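Local coordinates for methylmalonyl-CoA carboxyltransferase 5S subunit (Propionibacterium freudenreichii subsp. shermanii, PDB 1RQB), which transfers a carboxyl group from the biotin of the 1.3S subunit to pyruvate, forming oxaloacetate, with a cobalt ion as cofactor, at residues V450-Y453 / V459-V462; P170-E175 / A396-R401; E47-A52 / R88-L93. One frame throughout, in Å; residues are numbered along the deposited sequence.

Interaction 1: residues V450-Y453 / V459-V462; sequences VLTY and VAPV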
ATOM      1  N   VAL A 450     -23.900  -1.657 -34.225  1.00 14.59           N
ATOM      2  CA  VAL A 450     -24.422  -0.292 -34.387  1.00 14.38           C
ATOM      3  C   VAL A 450     -24.055   0.512 -33.137  1.00 11.73           C
ATOM      4  O   VAL A 450     -23.695   1.685 -33.216  1.00 13.28           O
ATOM      5  CB  VAL A 450     -25.968  -0.288 -34.582  1.00 18.95           C
ATOM      6  CG1 VAL A 450     -26.492   1.145 -34.664  1.00 19.20           C
ATOM      7  CG2 VAL A 450     -26.333  -1.053 -35.865  1.00 21.17           C
ATOM      8  N   LEU A 451     -24.125  -0.133 -31.976  1.00 13.97           N
ATOM      9  CA  LEU A 451     -23.760   0.539 -30.721  1.00 13.04           C
ATOM     10  C   LEU A 451     -22.276   0.909 -30.762  1.00 14.20           C
ATOM     11  O   LEU A 451     -21.884   2.005 -30.365  1.00 15.47           O
ATOM     12  CB  LEU A 451     -24.052  -0.374 -29.522  1.00 16.26           C
ATOM     13  CG  LEU A 451     -25.544  -0.528 -29.240  1.00 18.93           C
ATOM     14  CD1 LEU A 451     -25.805  -1.702 -28.323  1.00 18.53           C
ATOM     15  CD2 LEU A 451     -26.072   0.771 -28.627  1.00 21.06           C
ATOM     16  N   THR A 452     -21.442   0.002 -31.263  1.00 13.18           N
ATOM     17  CA  THR A 452     -20.007   0.312 -31.328  1.00 14.79           C
ATOM     18  C   THR A 452     -19.799   1.561 -32.186  1.00 13.22           C
ATOM     19  O   THR A 452     -19.001   2.436 -31.850  1.00 16.69           O
ATOM     20  CB  THR A 452     -19.196  -0.866 -31.909  1.00 14.55           C
ATOM     21  OG1 THR A 452     -19.257  -1.966 -30.998  1.00 16.76           O
ATOM     22  CG2 THR A 452     -17.726  -0.475 -32.105  1.00 16.39           C
ATOM     23  N   TYR A 453     -20.533   1.651 -33.288  1.00 14.20           N
ATOM     24  CA  TYR A 453     -20.410   2.810 -34.184  1.00 13.42           C
ATOM     25  C   TYR A 453     -20.946   4.071 -33.502  1.00 14.28           C
ATOM     26  O   TYR A 453     -20.358   5.146 -33.614  1.00 17.29           O
ATOM     27  CB  TYR A 453     -21.183   2.571 -35.482  1.00 18.03           C
ATOM     28  CG  TYR A 453     -21.176   3.767 -36.389  1.00 20.63           C
ATOM     29  CD1 TYR A 453     -20.018   4.145 -37.065  1.00 25.16           C
ATOM     30  CD2 TYR A 453     -22.315   4.570 -36.524  1.00 23.58           C
ATOM     31  CE1 TYR A 453     -19.985   5.303 -37.853  1.00 24.99           C
ATOM     32  CE2 TYR A 453     -22.295   5.727 -37.312  1.00 23.09           C
ATOM     33  CZ  TYR A 453     -21.126   6.084 -37.969  1.00 25.53           C
ATOM     34  OH  TYR A 453     -21.091   7.230 -38.730  1.00 29.24           O
ATOM     35  N   VAL A 459     -13.454   5.208 -34.487  1.00 19.46           N
ATOM     36  CA  VAL A 459     -12.664   3.976 -34.346  1.00 21.68           C
ATOM     37  C   VAL A 459     -13.382   2.797 -35.007  1.00 20.04           C
ATOM     38  O   VAL A 459     -12.747   1.896 -35.550  1.00 22.52           O
ATOM     39  CB  VAL A 459     -12.429   3.632 -32.858  1.00 23.24           C
ATOM     40  CG1 VAL A 459     -11.621   2.335 -32.739  1.00 21.84           C
ATOM     41  CG2 VAL A 459     -11.711   4.779 -32.170  1.00 25.76           C
ATOM     42  N   ALA A 460     -14.707   2.819 -34.965  1.00 21.19           N
ATOM     43  CA  ALA A 460     -15.534   1.736 -35.516  1.00 21.11           C
ATOM     44  C   ALA A 460     -15.100   1.343 -36.930  1.00 22.14           C
ATOM     45  O   ALA A 460     -14.973   0.156 -37.230  1.00 20.90           O
ATOM     46  CB  ALA A 460     -17.008   2.142 -35.506  1.00 21.19           C
ATOM     47  N   PRO A 461     -14.884   2.317 -37.830  1.00 23.12           N
ATOM     48  CA  PRO A 461     -14.472   1.940 -39.191  1.00 24.17           C
ATOM     49  C   PRO A 461     -13.221   1.060 -39.259  1.00 22.83           C
ATOM     50  O   PRO A 461     -13.209   0.029 -39.931  1.00 21.00           O
ATOM     51  CB  PRO A 461     -14.251   3.290 -39.872  1.00 24.67           C
ATOM     52  CG  PRO A 461     -15.271   4.162 -39.200  1.00 26.24           C
ATOM     53  CD  PRO A 461     -15.104   3.770 -37.739  1.00 23.14           C
ATOM     54  N   VAL A 462     -12.169   1.479 -38.568  1.00 23.08           N
ATOM     55  CA  VAL A 462     -10.905   0.728 -38.570  1.00 22.21           C
ATOM     56  C   VAL A 462     -11.098  -0.624 -37.881  1.00 21.77           C
ATOM     57  O   VAL A 462     -10.631  -1.654 -38.365  1.00 20.98           O
ATOM     58  CB  VAL A 462      -9.793   1.510 -37.845  1.00 27.39           C
ATOM     59  CG1 VAL A 462      -8.546   0.636 -37.696  1.00 27.29           C
ATOM     60  CG2 VAL A 462      -9.450   2.762 -38.633  1.00 30.85           C
TER

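Interaction 2: residues P170-E175 / A396-R401; sequences PVHTVE and ASPADR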
ATOM      1  N   PRO A 170     -16.152  22.837  -0.791  1.00 22.75           N
ATOM      2  CA  PRO A 170     -16.940  23.677   0.111  1.00 26.28           C
ATOM      3  C   PRO A 170     -18.437  23.357   0.122  1.00 28.10           C
ATOM      4  O   PRO A 170     -19.127  23.666   1.092  1.00 33.13           O
ATOM      5  CB  PRO A 170     -16.668  25.092  -0.408  1.00 26.47           C
ATOM      6  CG  PRO A 170     -15.272  24.993  -0.951  1.00 29.74           C
ATOM      7  CD  PRO A 170     -15.311  23.657  -1.683  1.00 25.13           C
ATOM      8  N   VAL A 171     -18.947  22.733  -0.940  1.00 23.26           N
ATOM      9  CA  VAL A 171     -20.390  22.461  -0.991  1.00 22.27           C
ATOM     10  C   VAL A 171     -20.721  20.982  -0.786  1.00 22.71           C
ATOM     11  O   VAL A 171     -21.895  20.616  -0.770  1.00 21.26           O
ATOM     12  CB  VAL A 171     -21.016  22.940  -2.318  1.00 23.83           C
ATOM     13  CG1 VAL A 171     -20.844  24.459  -2.443  1.00 25.95           C
ATOM     14  CG2 VAL A 171     -20.374  22.221  -3.502  1.00 22.10           C
ATOM     15  N   HIS A 172     -19.731  20.113  -0.627  1.00 17.33           N
ATOM     16  CA  HIS A 172     -20.084  18.702  -0.409  1.00 19.60           C
ATOM     17  C   HIS A 172     -20.082  18.410   1.091  1.00 19.07           C
ATOM     18  O   HIS A 172     -19.113  18.703   1.790  1.00 22.20           O
ATOM     19  CB  HIS A 172     -19.130  17.784  -1.176  1.00 20.00           C
ATOM     20  CG  HIS A 172     -19.363  17.815  -2.653  1.00 16.04           C
ATOM     21  ND1 HIS A 172     -18.814  18.776  -3.472  1.00 16.47           N
ATOM     22  CD2 HIS A 172     -20.182  17.071  -3.439  1.00 17.29           C
ATOM     23  CE1 HIS A 172     -19.287  18.630  -4.698  1.00 18.59           C
ATOM     24  NE2 HIS A 172     -20.121  17.604  -4.705  1.00 19.63           N
ATOM     25  N   THR A 173     -21.186  17.838   1.568  1.00 19.29           N
ATOM     26  CA  THR A 173     -21.357  17.544   2.998  1.00 18.99           C
ATOM     27  C   THR A 173     -22.063  16.199   3.176  1.00 17.87           C
ATOM     28  O   THR A 173     -22.637  15.651   2.239  1.00 17.00           O
ATOM     29  CB  THR A 173     -22.252  18.612   3.657  1.00 21.52           C
ATOM     30  OG1 THR A 173     -23.558  18.549   3.068  1.00 23.63           O
ATOM     31  CG2 THR A 173     -21.683  20.014   3.427  1.00 22.44           C
ATOM     32  N   VAL A 174     -22.040  15.686   4.400  1.00 18.24           N
ATOM     33  CA  VAL A 174     -22.717  14.414   4.690  1.00 17.99           C
ATOM     34  C   VAL A 174     -24.197  14.548   4.327  1.00 18.22           C
ATOM     35  O   VAL A 174     -24.771  13.671   3.683  1.00 16.47           O
ATOM     36  CB  VAL A 174     -22.600  14.044   6.184  1.00 19.50           C
ATOM     37  CG1 VAL A 174     -23.512  12.862   6.505  1.00 19.49           C
ATOM     38  CG2 VAL A 174     -21.161  13.696   6.511  1.00 23.02           C
ATOM     39  N   GLU A 175     -24.815  15.655   4.728  1.00 19.69           N
ATOM     40  CA  GLU A 175     -26.240  15.861   4.432  1.00 18.56           C
ATOM     41  C   GLU A 175     -26.461  15.864   2.917  1.00 20.11           C
ATOM     42  O   GLU A 175     -27.486  15.393   2.426  1.00 16.09           O
ATOM     43  CB  GLU A 175     -26.734  17.182   5.049  1.00 24.98           C
ATOM     44  CG  GLU A 175     -28.206  17.482   4.785  0.50 30.75           C
ATOM     45  CD  GLU A 175     -28.699  18.713   5.529  0.50 37.14           C
ATOM     46  OE1 GLU A 175     -28.114  19.803   5.342  0.50 39.43           O
ATOM     47  OE2 GLU A 175     -29.676  18.593   6.301  0.50 39.47           O
ATOM     48  N   ALA A 396     -26.699  19.516 -14.399  1.00 17.99           N
ATOM     49  CA  ALA A 396     -26.570  20.490 -13.305  1.00 22.21           C
ATOM     50  C   ALA A 396     -25.294  20.220 -12.504  1.00 23.34           C
ATOM     51  O   ALA A 396     -24.820  19.088 -12.428  1.00 23.94           O
ATOM     52  CB  ALA A 396     -27.784  20.403 -12.383  1.00 22.70           C
ATOM     53  N   SER A 397     -24.743  21.277 -11.915  1.00 24.02           N
ATOM     54  CA  SER A 397     -23.534  21.157 -11.087  1.00 22.61           C
ATOM     55  C   SER A 397     -23.970  21.021  -9.627  1.00 25.02           C
ATOM     56  O   SER A 397     -25.117  21.315  -9.293  1.00 24.96           O
ATOM     57  CB  SER A 397     -22.659  22.401 -11.248  1.00 25.62           C
ATOM     58  OG  SER A 397     -22.104  22.485 -12.553  1.00 26.50           O
ATOM     59  N   PRO A 398     -23.077  20.535  -8.745  1.00 22.30           N
ATOM     60  CA  PRO A 398     -23.445  20.395  -7.332  1.00 21.64           C
ATOM     61  C   PRO A 398     -23.849  21.738  -6.720  1.00 24.22           C
ATOM     62  O   PRO A 398     -24.717  21.802  -5.852  1.00 24.73           O
ATOM     63  CB  PRO A 398     -22.176  19.830  -6.707  1.00 22.72           C
ATOM     64  CG  PRO A 398     -21.664  18.939  -7.798  1.00 23.25           C
ATOM     65  CD  PRO A 398     -21.816  19.825  -9.026  1.00 21.61           C
ATOM     66  N   ALA A 399     -23.207  22.808  -7.172  1.00 24.52           N
ATOM     67  CA  ALA A 399     -23.519  24.160  -6.686  1.00 27.92           C
ATOM     68  C   ALA A 399     -23.837  25.043  -7.893  1.00 30.91           C
ATOM     69  O   ALA A 399     -23.646  24.634  -9.037  1.00 24.47           O
ATOM     70  CB  ALA A 399     -22.336  24.736  -5.915  1.00 27.37           C
ATOM     71  N   ASP A 400     -24.311  26.259  -7.636  1.00 31.64           N
ATOM     72  CA  ASP A 400     -24.655  27.177  -8.731  1.00 34.91           C
ATOM     73  C   ASP A 400     -23.386  27.665  -9.433  1.00 30.48           C
ATOM     74  O   ASP A 400     -22.396  28.017  -8.792  1.00 29.99           O
ATOM     75  CB  ASP A 400     -25.455  28.372  -8.203  1.00 39.78           C
ATOM     76  CG  ASP A 400     -26.828  27.968  -7.701  1.00 47.23           C
ATOM     77  OD1 ASP A 400     -27.558  27.287  -8.455  1.00 50.16           O
ATOM     78  OD2 ASP A 400     -27.182  28.331  -6.558  1.00 53.80           O
ATOM     79  N   ARG A 401     -23.430  27.660 -10.761  1.00 30.42           N
ATOM     80  CA  ARG A 401     -22.295  28.114 -11.577  1.00 30.84           C
ATOM     81  C   ARG A 401     -22.234  29.644 -11.567  1.00 34.27           C
ATOM     82  O   ARG A 401     -23.238  30.319 -11.353  1.00 34.72           O
ATOM     83  CB  ARG A 401     -22.416  27.558 -13.006  1.00 30.05           C
ATOM     84  CG  ARG A 401     -22.221  26.028 -13.075  1.00 24.64           C
ATOM     85  CD  ARG A 401     -22.280  25.485 -14.492  1.00 27.79           C
ATOM     86  NE  ARG A 401     -23.620  25.514 -15.069  1.00 27.73           N
ATOM     87  CZ  ARG A 401     -24.423  24.456 -15.124  1.00 27.99           C
ATOM     88  NH1 ARG A 401     -24.020  23.284 -14.642  1.00 26.24           N
ATOM     89  NH2 ARG A 401     -25.633  24.564 -15.655  1.00 31.81           N
TER

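Interaction 3: residues E47-A52 / R88-L93; sequences EDMVGA and RTFRKL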
ATOM      1  N   GLU A  47      -6.572 -12.829 -23.480  1.00 17.04           N
ATOM      2  CA  GLU A  47      -5.763 -14.054 -23.398  1.00 15.93           C
ATOM      3  C   GLU A  47      -5.077 -14.166 -22.034  1.00 17.66           C
ATOM      4  O   GLU A  47      -4.849 -15.265 -21.531  1.00 15.72           O
ATOM      5  CB  GLU A  47      -4.695 -14.059 -24.510  1.00 19.60           C
ATOM      6  CG  GLU A  47      -3.758 -12.852 -24.480  1.00 26.97           C
ATOM      7  CD  GLU A  47      -2.884 -12.712 -25.728  0.50 27.97           C
ATOM      8  OE1 GLU A  47      -3.443 -12.640 -26.847  0.50 28.02           O
ATOM      9  OE2 GLU A  47      -1.638 -12.657 -25.584  0.50 23.94           O
ATOM     10  N   ASP A  48      -4.764 -13.029 -21.423  1.00 16.05           N
ATOM     11  CA  ASP A  48      -4.054 -13.024 -20.136  1.00 16.31           C
ATOM     12  C   ASP A  48      -5.015 -13.089 -18.946  1.00 17.89           C
ATOM     13  O   ASP A  48      -4.567 -13.193 -17.804  1.00 20.81           O
ATOM     14  CB  ASP A  48      -3.179 -11.762 -20.023  1.00 16.30           C
ATOM     15  CG  ASP A  48      -1.931 -11.821 -20.914  1.00 21.26           C
ATOM     16  OD1 ASP A  48      -1.371 -12.922 -21.086  1.00 20.28           O
ATOM     17  OD2 ASP A  48      -1.490 -10.767 -21.427  1.00 17.80           O
HETATM   18  N   MSE A  49      -6.322 -13.054 -19.187  1.00 16.39           N
HETATM   19  CA  MSE A  49      -7.291 -13.063 -18.079  1.00 18.18           C
HETATM   20  C   MSE A  49      -8.105 -14.356 -17.990  1.00 19.26           C
HETATM   21  O   MSE A  49      -8.417 -14.809 -16.890  1.00 17.52           O
HETATM   22  CB  MSE A  49      -8.295 -11.906 -18.225  1.00 18.22           C
HETATM   23  CG  MSE A  49      -7.717 -10.511 -18.152  1.00 24.23           C
HETATM   24 SE   MSE A  49      -9.140  -9.140 -18.157  1.00 32.64          SE
HETATM   25  CE  MSE A  49      -9.330  -8.875 -20.069  1.00 24.95           C
ATOM     26  N   VAL A  50      -8.471 -14.948 -19.126  1.00 19.74           N
ATOM     27  CA  VAL A  50      -9.354 -16.125 -19.124  1.00 22.63           C
ATOM     28  C   VAL A  50      -8.864 -17.255 -18.216  1.00 20.40           C
ATOM     29  O   VAL A  50      -9.675 -17.970 -17.632  1.00 17.73           O
ATOM     30  CB  VAL A  50      -9.595 -16.694 -20.546  1.00 26.99           C
ATOM     31  CG1 VAL A  50     -10.376 -15.676 -21.376  1.00 30.96           C
ATOM     32  CG2 VAL A  50      -8.273 -17.054 -21.213  1.00 25.23           C
ATOM     33  N   GLY A  51      -7.553 -17.425 -18.104  1.00 19.16           N
ATOM     34  CA  GLY A  51      -7.023 -18.487 -17.268  1.00 15.93           C
ATOM     35  C   GLY A  51      -7.344 -18.398 -15.783  1.00 17.65           C
ATOM     36  O   GLY A  51      -7.184 -19.379 -15.058  1.00 18.02           O
ATOM     37  N   ALA A  52      -7.817 -17.245 -15.319  1.00 15.26           N
ATOM     38  CA  ALA A  52      -8.128 -17.086 -13.891  1.00 14.02           C
ATOM     39  C   ALA A  52      -9.639 -17.092 -13.649  1.00 12.14           C
ATOM     40  O   ALA A  52     -10.083 -17.088 -12.502  1.00 15.31           O
ATOM     41  CB  ALA A  52      -7.533 -15.761 -13.378  1.00 14.78           C
ATOM     42  N   ARG A  88     -19.430 -11.939 -23.606  1.00 14.01           N
ATOM     43  CA  ARG A  88     -19.982 -13.290 -23.775  1.00 15.09           C
ATOM     44  C   ARG A  88     -19.042 -14.346 -23.192  1.00 14.14           C
ATOM     45  O   ARG A  88     -19.484 -15.302 -22.554  1.00 14.83           O
ATOM     46  CB  ARG A  88     -20.264 -13.588 -25.253  1.00 16.51           C
ATOM     47  CG  ARG A  88     -21.550 -12.930 -25.729  1.00 22.46           C
ATOM     48  CD  ARG A  88     -21.901 -13.298 -27.162  1.00 25.49           C
ATOM     49  NE  ARG A  88     -21.079 -12.618 -28.154  1.00 29.92           N
ATOM     50  CZ  ARG A  88     -21.444 -11.489 -28.755  1.00 29.02           C
ATOM     51  NH1 ARG A  88     -22.607 -10.928 -28.459  1.00 27.77           N
ATOM     52  NH2 ARG A  88     -20.653 -10.922 -29.655  1.00 30.61           N
ATOM     53  N   THR A  89     -17.746 -14.166 -23.408  1.00 14.52           N
ATOM     54  CA  THR A  89     -16.755 -15.130 -22.908  1.00 14.43           C
ATOM     55  C   THR A  89     -16.759 -15.140 -21.378  1.00 17.18           C
ATOM     56  O   THR A  89     -16.756 -16.205 -20.763  1.00 13.59           O
ATOM     57  CB  THR A  89     -15.343 -14.794 -23.427  1.00 17.99           C
ATOM     58  OG1 THR A  89     -15.338 -14.888 -24.855  1.00 19.17           O
ATOM     59  CG2 THR A  89     -14.321 -15.777 -22.873  1.00 19.03           C
ATOM     60  N   PHE A  90     -16.782 -13.962 -20.763  1.00 16.57           N
ATOM     61  CA  PHE A  90     -16.794 -13.886 -19.295  1.00 15.69           C
ATOM     62  C   PHE A  90     -18.055 -14.554 -18.742  1.00 15.83           C
ATOM     63  O   PHE A  90     -18.008 -15.234 -17.718  1.00 13.59           O
ATOM     64  CB  PHE A  90     -16.751 -12.429 -18.835  1.00 14.55           C
ATOM     65  CG  PHE A  90     -15.366 -11.818 -18.849  1.00 17.37           C
ATOM     66  CD1 PHE A  90     -15.201 -10.452 -19.065  1.00 17.51           C
ATOM     67  CD2 PHE A  90     -14.238 -12.593 -18.615  1.00 19.56           C
ATOM     68  CE1 PHE A  90     -13.922  -9.863 -19.047  1.00 18.29           C
ATOM     69  CE2 PHE A  90     -12.953 -12.012 -18.595  1.00 22.34           C
ATOM     70  CZ  PHE A  90     -12.805 -10.642 -18.813  1.00 19.51           C
ATOM     71  N   ARG A  91     -19.183 -14.360 -19.422  1.00 12.09           N
ATOM     72  CA  ARG A  91     -20.455 -14.935 -18.958  1.00 11.25           C
ATOM     73  C   ARG A  91     -20.367 -16.463 -18.964  1.00 12.96           C
ATOM     74  O   ARG A  91     -20.879 -17.134 -18.070  1.00 15.13           O
ATOM     75  CB  ARG A  91     -21.594 -14.503 -19.890  1.00 13.79           C
ATOM     76  CG  ARG A  91     -22.974 -15.090 -19.579  1.00 14.73           C
ATOM     77  CD  ARG A  91     -23.564 -14.610 -18.256  1.00 15.45           C
ATOM     78  NE  ARG A  91     -22.879 -15.091 -17.059  1.00 16.34           N
ATOM     79  CZ  ARG A  91     -23.118 -14.609 -15.841  1.00 14.89           C
ATOM     80  NH1 ARG A  91     -24.007 -13.636 -15.682  1.00 12.46           N
ATOM     81  NH2 ARG A  91     -22.502 -15.119 -14.781  1.00 10.36           N
ATOM     82  N   LYS A  92     -19.712 -16.996 -19.985  1.00 14.92           N
ATOM     83  CA  LYS A  92     -19.570 -18.448 -20.165  1.00 15.56           C
ATOM     84  C   LYS A  92     -18.550 -19.046 -19.191  1.00 19.13           C
ATOM     85  O   LYS A  92     -18.774 -20.124 -18.643  1.00 16.41           O
ATOM     86  CB  LYS A  92     -19.141 -18.730 -21.610  1.00 21.01           C
ATOM     87  CG  LYS A  92     -18.805 -20.176 -21.900  1.00 29.51           C
ATOM     88  CD  LYS A  92     -18.426 -20.373 -23.368  1.00 33.80           C
ATOM     89  CE  LYS A  92     -17.272 -19.465 -23.798  1.00 38.93           C
ATOM     90  NZ  LYS A  92     -16.069 -19.563 -22.916  1.00 42.14           N
ATOM     91  N   LEU A  93     -17.442 -18.352 -18.953  1.00 16.03           N
ATOM     92  CA  LEU A  93     -16.393 -18.896 -18.076  1.00 17.70           C
ATOM     93  C   LEU A  93     -16.694 -18.671 -16.592  1.00 16.16           C
ATOM     94  O   LEU A  93     -16.064 -19.291 -15.737  1.00 18.98           O
ATOM     95  CB  LEU A  93     -15.035 -18.289 -18.433  1.00 15.75           C
ATOM     96  CG  LEU A  93     -14.557 -18.615 -19.847  1.00 20.70           C
ATOM     97  CD1 LEU A  93     -13.236 -17.907 -20.117  1.00 21.29           C
ATOM     98  CD2 LEU A  93     -14.407 -20.120 -20.007  1.00 24.06           C
TER

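Interaction 1: residues V450-Y453 / V459-V462
The hydroxyl OG1 of T452 is gripped by two partners, the phenol of Y72 and the carbonyl oxygen of E448 one turn back in helix 447-455, while the methyl of the same side chain is the branch on the A460 side. A single torsion divides the labour: with chi1 at -66°, OG1 stands beside the backbone N, where it can bond back along the helix, and CG2 lies 4.4 Å from A460 CB. The buried polar end is therefore satisfied within its own helix and by helix 71-77, and no polar side-chain atom is spent on the second segment, although the backbone oxygen T452 O also lies by the methyl, 4.2 Å from A460 CB.

The same methyl of A460 also meets Y453. Its CB rests 3.7 Å from Y453 CA and 3.9 Å from Y453 CD1, so it sits in the corner between backbone and ring. It meets the ring at the edge, close to its plane. Having CG anti to the backbone N (chi1 176°) sets the ring beside the carbonyl carbon, where CD1 meets the methyl, and the phenol OH is held by a hydrogen bond to E436 OE1 of helix 430-437. The small side chain of A460 probably permits the close approach of the chains, with Y453 CA and A460 CA 5.2 Å apart.

The surroundings continue the same packing. L440 lies against both Y453 and P461, and W84 and I76 lie against T452, I76 also touching V459. Here two consecutive helices, 447-455 and 460-466, are joined by a short linker and meet through an alanine methyl, a close helix-to-helix contact within the largely helical conserved carboxylase domain, seated on helices 71-77 and 83-93 of the TIM-barrel part.

Interaction 2: residues P170-E175 / A396-R401
The imidazole of H172 and the pyrrolidine of P398 cross obliquely, with ring atoms NE2 and CE1 nearest to the proline: H172 NE2 is 3.6 Å from P398 CB, and H172 CE1 is 3.7 Å from the same carbon. H172 CG stands anti to the carbonyl carbon (chi1 -72°), which helps to bring these two ring atoms over to P398. The other nitrogen, ND1, hydrogen-bonds S169 OG, which helps to hold the ring's rotation. Replacing H172 by an alanine would probably strip P398 of this ring contact and leave S169 OG without its imidazole partner.

Beside the rings, V171 spans the methyl of A399: its CG1 is 3.8 Å from A399 CB and its CG2 is 4.0 Å from it. F355 also packs on V171. The far loop is braced internally, R401 NH1 donating to S397 OG over 2.9 Å at 143°, with the acceptor tilted from the guanidinium plane, while the A399 backbone pairs with G354.

The contact thus sets a beta-alpha loop of the TIM barrel, between strand 159-163 and helix 174-186, against a loop of the conserved carboxylase domain.

Interaction 3: residues E47-A52 / R88-L93
V50 and F90 give up the largest areas to this contact, about 50 Å² each, yet they do not meet: V50 packs on L93 and T89, while F90 receives M49. The selenomethionine M49 brings its selenium to the rim of the phenyl ring. M49 SE lies 4.0 Å from F90 CZ and 5.4 Å from the F90 ring centroid. The direction to selenium is 84° off the ring normal, hence almost in the ring plane, a Met-aromatic contact of the edge type. The terminal methyl stays close as well, M49 CE being 4.1 Å from F90 CZ, because the chain bends at chi3 (-89°) and does not run straight past the ring. F90 in turn keeps CG beside the backbone N (chi1 -81°), and its ring reaches out from helix 83-93 to put CZ foremost.

The second half of the contact is aliphatic. V50 CG1 is 3.8 Å from L93 CD1, and V50 CB is 3.9 Å from that same methyl, so L93 abuts one flank of the valine. One turn earlier on the helix, T89 adds its methyl, with T89 CG2 4.2 Å from V50 CG1; its hydroxyl is bonded to the carbonyl of E85.

L32 of helix 31-39 touches both M49 and F90, and C53 touches F90 and L93. The side chain of M49 also comes within about 4 Å of that of H36, a substrate-binding residue, consistent with a place in the second shell behind H36. With no charge between the segments, cohesion probably rests on van der Waals contact. Sulfur takes the place of selenium in the natural protein, and a similar mild edge-on attraction to the ring's peripheral hydrogens is likely there.

None of the three contacts has a hydrogen bond or salt bridge between its segments, but they differ in burial and in what they join. Interaction 1 is buried and links neighbouring helices of the conserved carboxylase domain. Interaction 3, partly buried, lies within the barrel part, and interaction 2 is a surface contact between loops of the two parts. Helix 83-93 relates two of them: it supplies one side of interaction 3, and its W84 backs T452 of interaction 1. Interaction 2 stands on the other side of the chain's centre from interaction 3, about 41 Å between centres. The surface contact mixes aliphatic packing with a polar ring, whereas interactions 1 and 3 rely on methyls and on a ring met at its edge.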